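Local coordinates for diaphanous protein (Entamoeba histolytica, PDB 4DVG) that probably acts as a formin of the diaphanous family, binding a Rho-type GTPase through its regulatory GBD-FH3 region to control actin filament assembly, at residues D218-L223 / F264-L269. Sequence-based numbering, arbitrary orientation.
Sequences DMKKFL and FIEIGL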
ATOM      1  N   ASP B 218      26.435  -8.461  13.054  1.00 71.01           N
ATOM      2  CA  ASP B 218      26.961  -9.136  11.877  1.00 69.64           C
ATOM      3  C   ASP B 218      28.392  -9.587  12.136  1.00 70.06           C
ATOM      4  O   ASP B 218      29.220  -8.821  12.612  1.00 74.19           O
ATOM      5  CB  ASP B 218      26.913  -8.226  10.637  1.00 68.16           C
ATOM      6  CG  ASP B 218      25.633  -8.386   9.860  1.00 78.20           C
ATOM      7  OD1 ASP B 218      24.914  -9.360  10.155  1.00 88.15           O
ATOM      8  OD2 ASP B 218      25.339  -7.561   8.965  1.00 78.70           O
HETATM    9  N   MSE B 219      28.683 -10.835  11.814  1.00 72.24           N
HETATM   10  CA  MSE B 219      30.002 -11.381  12.073  1.00 76.84           C
HETATM   11  C   MSE B 219      30.943 -10.775  11.054  1.00 78.95           C
HETATM   12  O   MSE B 219      32.119 -10.553  11.321  1.00 82.11           O
HETATM   13  CB  MSE B 219      29.960 -12.899  11.945  1.00 81.07           C
HETATM   14 SE   MSE B 219      30.801 -15.538  12.503  1.00107.72          SE
HETATM   15  CE  MSE B 219      29.646 -15.553  14.079  1.00116.90           C
ATOM     16  N   LYS B 220      30.403 -10.499   9.877  1.00 62.01           N
ATOM     17  CA  LYS B 220      31.145  -9.800   8.842  1.00 59.27           C
ATOM     18  C   LYS B 220      30.234  -8.773   8.174  1.00 66.16           C
ATOM     19  O   LYS B 220      29.010  -8.911   8.212  1.00 62.04           O
ATOM     20  CB  LYS B 220      31.712 -10.789   7.829  1.00 61.42           C
ATOM     21  CG  LYS B 220      32.942 -11.559   8.329  1.00 63.17           C
ATOM     22  CD  LYS B 220      33.721 -12.125   7.132  1.00 64.11           C
ATOM     23  CE  LYS B 220      34.935 -12.946   7.547  1.00 67.02           C
ATOM     24  NZ  LYS B 220      35.464 -13.823   6.430  1.00 68.29           N
ATOM     25  N   LYS B 221      30.819  -7.729   7.593  1.00 54.43           N
ATOM     26  CA  LYS B 221      30.010  -6.649   7.009  1.00 51.42           C
ATOM     27  C   LYS B 221      29.061  -7.245   6.007  1.00 44.74           C
ATOM     28  O   LYS B 221      29.467  -8.083   5.208  1.00 45.29           O
ATOM     29  CB  LYS B 221      30.884  -5.629   6.298  1.00 48.72           C
ATOM     30  CG  LYS B 221      30.391  -4.188   6.356  1.00 55.77           C
ATOM     31  CD  LYS B 221      31.389  -3.321   5.602  1.00 64.03           C
ATOM     32  CE  LYS B 221      31.008  -1.864   5.518  1.00 68.98           C
ATOM     33  NZ  LYS B 221      32.030  -1.182   4.667  1.00 65.43           N
ATOM     34  N   PHE B 222      27.801  -6.821   6.055  1.00 37.52           N
ATOM     35  CA  PHE B 222      26.834  -7.228   5.044  1.00 44.19           C
ATOM     36  C   PHE B 222      26.275  -8.648   5.201  1.00 47.42           C
ATOM     37  O   PHE B 222      25.492  -9.087   4.375  1.00 47.70           O
ATOM     38  CB  PHE B 222      27.461  -7.114   3.660  1.00 47.01           C
ATOM     39  CG  PHE B 222      27.846  -5.731   3.285  1.00 47.79           C
ATOM     40  CD1 PHE B 222      27.002  -4.668   3.553  1.00 47.97           C
ATOM     41  CD2 PHE B 222      29.054  -5.485   2.654  1.00 45.58           C
ATOM     42  CE1 PHE B 222      27.360  -3.378   3.176  1.00 44.06           C
ATOM     43  CE2 PHE B 222      29.416  -4.213   2.294  1.00 41.99           C
ATOM     44  CZ  PHE B 222      28.570  -3.157   2.551  1.00 39.07           C
ATOM     45  N   LEU B 223      26.664  -9.367   6.249  1.00 49.43           N
ATOM     46  CA  LEU B 223      26.353 -10.785   6.309  1.00 49.97           C
ATOM     47  C   LEU B 223      24.852 -11.080   6.338  1.00 58.71           C
ATOM     48  O   LEU B 223      24.343 -11.802   5.480  1.00 68.82           O
ATOM     49  CB  LEU B 223      27.051 -11.441   7.484  1.00 47.64           C
ATOM     50  CG  LEU B 223      26.885 -12.948   7.601  1.00 48.36           C
ATOM     51  CD1 LEU B 223      27.381 -13.666   6.339  1.00 45.92           C
ATOM     52  CD2 LEU B 223      27.623 -13.422   8.816  1.00 50.20           C
ATOM     53  N   PHE B 264      32.056  -8.063  -0.009  1.00 46.33           N
ATOM     54  CA  PHE B 264      31.018  -8.924  -0.549  1.00 45.24           C
ATOM     55  C   PHE B 264      31.631 -10.204  -1.083  1.00 47.70           C
ATOM     56  O   PHE B 264      31.076 -11.281  -0.915  1.00 52.45           O
ATOM     57  CB  PHE B 264      30.212  -8.214  -1.654  1.00 48.17           C
ATOM     58  CG  PHE B 264      29.119  -7.330  -1.133  1.00 48.24           C
ATOM     59  CD1 PHE B 264      27.931  -7.877  -0.671  1.00 45.00           C
ATOM     60  CD2 PHE B 264      29.276  -5.947  -1.100  1.00 49.78           C
ATOM     61  CE1 PHE B 264      26.919  -7.059  -0.182  1.00 47.89           C
ATOM     62  CE2 PHE B 264      28.269  -5.120  -0.600  1.00 46.18           C
ATOM     63  CZ  PHE B 264      27.089  -5.677  -0.148  1.00 49.59           C
ATOM     64  N   ILE B 265      32.780 -10.094  -1.732  1.00 47.27           N
ATOM     65  CA  ILE B 265      33.476 -11.292  -2.162  0.68 50.90           C
ATOM     66  C   ILE B 265      33.777 -12.166  -0.954  1.00 55.08           C
ATOM     67  O   ILE B 265      33.605 -13.383  -0.997  1.00 54.76           O
ATOM     68  CB  ILE B 265      34.776 -10.961  -2.871  1.00 51.29           C
ATOM     69  CG1 ILE B 265      34.485 -10.426  -4.273  1.00 51.92           C
ATOM     70  CG2 ILE B 265      35.653 -12.202  -2.957  1.00 50.98           C
ATOM     71  CD1 ILE B 265      35.610  -9.612  -4.827  1.00 52.34           C
ATOM     72  N   GLU B 266      34.194 -11.519   0.129  1.00 54.82           N
ATOM     73  CA  GLU B 266      34.611 -12.195   1.343  1.00 60.63           C
ATOM     74  C   GLU B 266      33.500 -13.055   1.941  1.00 62.31           C
ATOM     75  O   GLU B 266      33.785 -13.980   2.688  1.00 65.34           O
ATOM     76  CB  GLU B 266      35.088 -11.154   2.356  1.00 67.95           C
ATOM     77  CG  GLU B 266      35.921 -11.676   3.516  1.00 78.53           C
ATOM     78  CD  GLU B 266      36.341 -10.559   4.472  1.00 87.48           C
ATOM     79  OE1 GLU B 266      36.431  -9.385   4.036  1.00 91.15           O
ATOM     80  OE2 GLU B 266      36.576 -10.855   5.665  1.00 86.87           O
ATOM     81  N   ILE B 267      32.241 -12.761   1.609  1.00 58.83           N
ATOM     82  CA  ILE B 267      31.106 -13.467   2.208  1.00 54.54           C
ATOM     83  C   ILE B 267      30.284 -14.299   1.226  1.00 61.21           C
ATOM     84  O   ILE B 267      29.163 -14.709   1.531  1.00 63.48           O
ATOM     85  CB  ILE B 267      30.154 -12.526   2.975  1.00 47.90           C
ATOM     86  CG1 ILE B 267      29.611 -11.445   2.046  1.00 44.00           C
ATOM     87  CG2 ILE B 267      30.851 -11.909   4.169  1.00 46.10           C
ATOM     88  CD1 ILE B 267      28.670 -10.518   2.708  1.00 37.98           C
ATOM     89  N   GLY B 268      30.846 -14.564   0.055  1.00 61.67           N
ATOM     90  CA  GLY B 268      30.236 -15.501  -0.864  1.00 59.66           C
ATOM     91  C   GLY B 268      29.425 -14.962  -2.032  1.00 54.27           C
ATOM     92  O   GLY B 268      28.819 -15.757  -2.767  1.00 54.93           O
ATOM     93  N   LEU B 269      29.444 -13.642  -2.234  1.00 49.24           N
ATOM     94  CA  LEU B 269      28.719 -13.013  -3.335  1.00 45.50           C
ATOM     95  C   LEU B 269      29.038 -13.589  -4.695  1.00 57.77           C
ATOM     96  O   LEU B 269      28.141 -13.949  -5.455  1.00 63.37           O
ATOM     97  CB  LEU B 269      28.987 -11.523  -3.398  1.00 53.81           C
ATOM     98  CG  LEU B 269      28.067 -10.899  -4.447  1.00 55.20           C
ATOM     99  CD1 LEU B 269      26.631 -11.256  -4.091  1.00 45.03           C
ATOM    100  CD2 LEU B 269      28.269  -9.383  -4.540  1.00 43.81           C
TER
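Phe222 and Phe264 lie face on face in an offset stack, their centroids 4.1 Å apart and their planes 12° from parallel. Phe264 brings the CZ end of its ring over the centre of the Phe222 ring, whereas Phe222 offers CD2 nearer the rim of its partner. The opposite face of Phe222 is covered by CG of its own neighbour Lys221, and Phe209 of helix 203-213 meets the ring edge-to-face. Both phenylalanines also touch Leu248 of helix 236-249. The stack itself joins the turn leading into helix 223-228 to the C-terminal end of helix 254-265 within the helical FH3 region.

Beside the rings, Ile267 reaches across with its longer branch: CG1 lies between the backbone N and the carbonyl carbon (chi1 59°), and its extension carries CD1 to 3.7 Å from Phe222 CB and 3.6 Å from the backbone O of Lys221. The other branch, CG2, sits 3.9 Å from Lys220 CB. Farther out, the extended chains of Lys220 and Glu266 cross at about a right angle; Lys220 NZ lies 3.3 Å from Glu266 OE2, a salt bridge whose hydrogen bond is weak, and the neighbouring Lys220 CD and CE also lie against this oxygen.

Turns shape both backbones. A type II turn, closed by Leu223 N to Lys220 O, presents Phe222 at the N-cap position of helix 223-228. In 264-269, a Schellman motif, with Leu269 N bonded to Phe264 O and Gly268 N to Ile265 O, ends helix 254-265, Gly268 being its C-prime residue.

The chemistry is thus graded from a buried aromatic pair, through the aliphatic Ile267, to a charged pair at the exposed margin, which implies that apolar packing does most of the joining while the ion pair, exposed and with only a weak hydrogen bond, probably contributes less.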